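PDB 3HH1: tetrapyrrole methylase family protein from Chlorobaculum tepidum, which probably methylates the 2'-hydroxyl of cytidine 1402 in 16S rRNA with S-adenosylmethionine as donor, this chain being the N-terminal part of the enzyme. Local coordinates for residues A68-Q71 / V72-L76. Numbering follows the deposited sequence.
Sequences AVRQ and VIELL. With SO4 (sulfate ion), chain E.
Arg70 and Glu74 come together one helical turn apart through different first torsions: Arg70 places CG opposite its backbone N (chi1 -175°), while Glu74 turns CG back beside its own N (chi1 -71°) and then runs extended. The carboxylate is thereby laid alongside the aliphatic part of the arginine, with Glu74 OE2 3.3 Å from Arg70 CG. The charged ends do not pair: Arg70 NE stays 4.5 Å from Glu74 OE2, and the two flat groups are inclined 55° to each other. Arg70 bends at chi3 instead and offers its edge to a sulfate, probably from the crystallisation liquor, through an almost straight bond from NH2 to sulfate O1 (2.8 Å). Arg67 NE binds the same ion, so two arginines grip one anion on the outer side of the helix. On the neighbouring flank Val69 and Ile73 lie side by side, their CG1 atoms 4.1 Å apart. Beneath these side chains run regular alpha-helical i to i+4 bonds, the straightest from Ile73 N to Val69 O (2.9 Å). The amide of Gln71 has two partners: OE1 accepts a hydrogen bond from Arg56, and NE2 makes a weak one back to Arg67 O. All of this belongs to helix 65-77, the beta-alpha-beta crossover between parallel strands 57-59 and 82-87, with strand 34-37 between them, in this N-terminal part of the methylase. Val72 is buried against Val58 and Ala36 of strands 57-59 and 34-37, while Val69 and Val72 meet Met100 of helix 98-106 and Leu76 packs on Ala104 of that same helix.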
ATOM      1  N   ALA A  68      -2.053   9.518  15.899  1.00 20.38           N
ATOM      2  CA  ALA A  68      -2.042   8.078  15.600  1.00 20.83           C
ATOM      3  C   ALA A  68      -0.642   7.629  15.254  1.00 20.34           C
ATOM      4  O   ALA A  68      -0.184   6.623  15.768  1.00 19.55           O
ATOM      5  CB  ALA A  68      -3.044   7.709  14.461  1.00 20.90           C
ATOM      6  N   VAL A  69       0.059   8.407  14.449  1.00 20.26           N
ATOM      7  CA  VAL A  69       1.441   8.072  14.102  1.00 20.61           C
ATOM      8  C   VAL A  69       2.329   8.054  15.359  1.00 19.99           C
ATOM      9  O   VAL A  69       3.112   7.137  15.576  1.00 20.76           O
ATOM     10  CB  VAL A  69       2.041   9.044  13.056  1.00 20.98           C
ATOM     11  CG1 VAL A  69       3.413   8.622  12.760  1.00 22.76           C
ATOM     12  CG2 VAL A  69       1.251   9.059  11.765  1.00 21.64           C
ATOM     13  N   ARG A  70       2.190   9.064  16.201  1.00 20.60           N
ATOM     14  CA  ARG A  70       2.968   9.125  17.426  1.00 20.05           C
ATOM     15  C   ARG A  70       2.725   7.909  18.295  1.00 19.52           C
ATOM     16  O   ARG A  70       3.670   7.313  18.810  1.00 19.23           O
ATOM     17  CB  ARG A  70       2.666  10.379  18.208  1.00 20.46           C
ATOM     18  CG  ARG A  70       3.516  10.537  19.410  1.00 23.31           C
ATOM     19  CD  ARG A  70       3.454  11.946  19.950  1.00 26.79           C
ATOM     20  NE  ARG A  70       2.083  12.328  20.289  1.00 29.61           N
ATOM     21  CZ  ARG A  70       1.330  13.210  19.629  1.00 33.49           C
ATOM     22  NH1 ARG A  70       1.790  13.888  18.566  1.00 36.08           N
ATOM     23  NH2 ARG A  70       0.095  13.439  20.063  1.00 35.26           N
ATOM     24  N   GLN A  71       1.469   7.539  18.469  1.00 18.54           N
ATOM     25  CA  GLN A  71       1.130   6.383  19.292  1.00 19.55           C
ATOM     26  C   GLN A  71       1.759   5.092  18.771  1.00 19.98           C
ATOM     27  O   GLN A  71       2.269   4.284  19.569  1.00 18.07           O
ATOM     28  CB  GLN A  71      -0.376   6.181  19.370  1.00 18.93           C
ATOM     29  CG  GLN A  71      -1.078   7.226  20.208  1.00 20.77           C
ATOM     30  CD  GLN A  71      -2.545   6.966  20.207  1.00 24.29           C
ATOM     31  OE1 GLN A  71      -3.102   6.591  21.210  1.00 31.57           O
ATOM     32  NE2 GLN A  71      -3.156   7.051  19.062  1.00 25.19           N
ATOM     33  N   VAL A  72       1.722   4.911  17.456  1.00 18.43           N
ATOM     34  CA  VAL A  72       2.270   3.701  16.838  1.00 18.37           C
ATOM     35  C   VAL A  72       3.784   3.685  16.973  1.00 18.51           C
ATOM     36  O   VAL A  72       4.356   2.661  17.380  1.00 19.31           O
ATOM     37  CB  VAL A  72       1.849   3.582  15.357  1.00 19.57           C
ATOM     38  CG1 VAL A  72       2.704   2.536  14.569  1.00 19.44           C
ATOM     39  CG2 VAL A  72       0.336   3.321  15.252  1.00 17.79           C
ATOM     40  N   ILE A  73       4.436   4.807  16.672  1.00 16.06           N
ATOM     41  CA  ILE A  73       5.894   4.866  16.778  1.00 16.98           C
ATOM     42  C   ILE A  73       6.351   4.656  18.206  1.00 16.69           C
ATOM     43  O   ILE A  73       7.316   3.928  18.437  1.00 16.55           O
ATOM     44  CB  ILE A  73       6.499   6.193  16.211  1.00 17.04           C
ATOM     45  CG1 ILE A  73       6.231   6.344  14.699  1.00 22.00           C
ATOM     46  CG2 ILE A  73       8.022   6.324  16.534  1.00 15.90           C
ATOM     47  CD1 ILE A  73       6.920   5.373  13.806  1.00 24.82           C
ATOM     48  N   GLU A  74       5.651   5.247  19.176  1.00 15.83           N
ATOM     49  CA  GLU A  74       6.008   5.056  20.566  1.00 16.70           C
ATOM     50  C   GLU A  74       5.879   3.607  20.953  1.00 16.70           C
ATOM     51  O   GLU A  74       6.765   3.065  21.636  1.00 18.34           O
ATOM     52  CB  GLU A  74       5.205   5.976  21.478  1.00 17.49           C
ATOM     53  CG  GLU A  74       5.671   7.412  21.311  1.00 19.94           C
ATOM     54  CD  GLU A  74       4.921   8.426  22.154  1.00 26.66           C
ATOM     55  OE1 GLU A  74       3.987   8.045  22.885  1.00 32.18           O
ATOM     56  OE2 GLU A  74       5.262   9.630  22.061  1.00 29.28           O
ATOM     57  N   LEU A  75       4.799   2.950  20.538  1.00 17.26           N
ATOM     58  CA  LEU A  75       4.618   1.538  20.892  1.00 17.65           C
ATOM     59  C   LEU A  75       5.730   0.653  20.274  1.00 16.43           C
ATOM     60  O   LEU A  75       6.279  -0.206  20.937  1.00 17.46           O
ATOM     61  CB  LEU A  75       3.261   1.078  20.462  1.00 18.41           C
ATOM     62  CG  LEU A  75       2.571  -0.115  21.128  1.00 24.35           C
ATOM     63  CD1 LEU A  75       2.884  -0.314  22.629  1.00 28.27           C
ATOM     64  CD2 LEU A  75       1.100   0.036  20.899  1.00 27.96           C
ATOM     65  N   LEU A  76       6.060   0.895  19.018  1.00 15.49           N
ATOM     66  CA  LEU A  76       7.139   0.153  18.332  1.00 15.65           C
ATOM     67  C   LEU A  76       8.501   0.384  19.000  1.00 16.16           C
ATOM     68  O   LEU A  76       9.273  -0.558  19.238  1.00 17.39           O
ATOM     69  CB  LEU A  76       7.184   0.576  16.875  1.00 15.99           C
ATOM     70  CG  LEU A  76       6.032   0.178  15.944  1.00 16.45           C
ATOM     71  CD1 LEU A  76       6.181   0.839  14.574  1.00 13.43           C
ATOM     72  CD2 LEU A  76       5.892  -1.357  15.840  1.00 16.25           C
TER
HETATM   73  S   SO4 E   1      -1.837  12.606  23.101  1.00103.42           S
HETATM   74  O1  SO4 E   1      -0.787  12.025  22.252  1.00102.15           O
HETATM   75  O2  SO4 E   1      -1.270  13.716  23.869  1.00103.14           O
HETATM   76  O3  SO4 E   1      -2.938  13.112  22.283  1.00103.43           O
HETATM   77  O4  SO4 E   1      -2.387  11.606  24.018  1.00103.06           O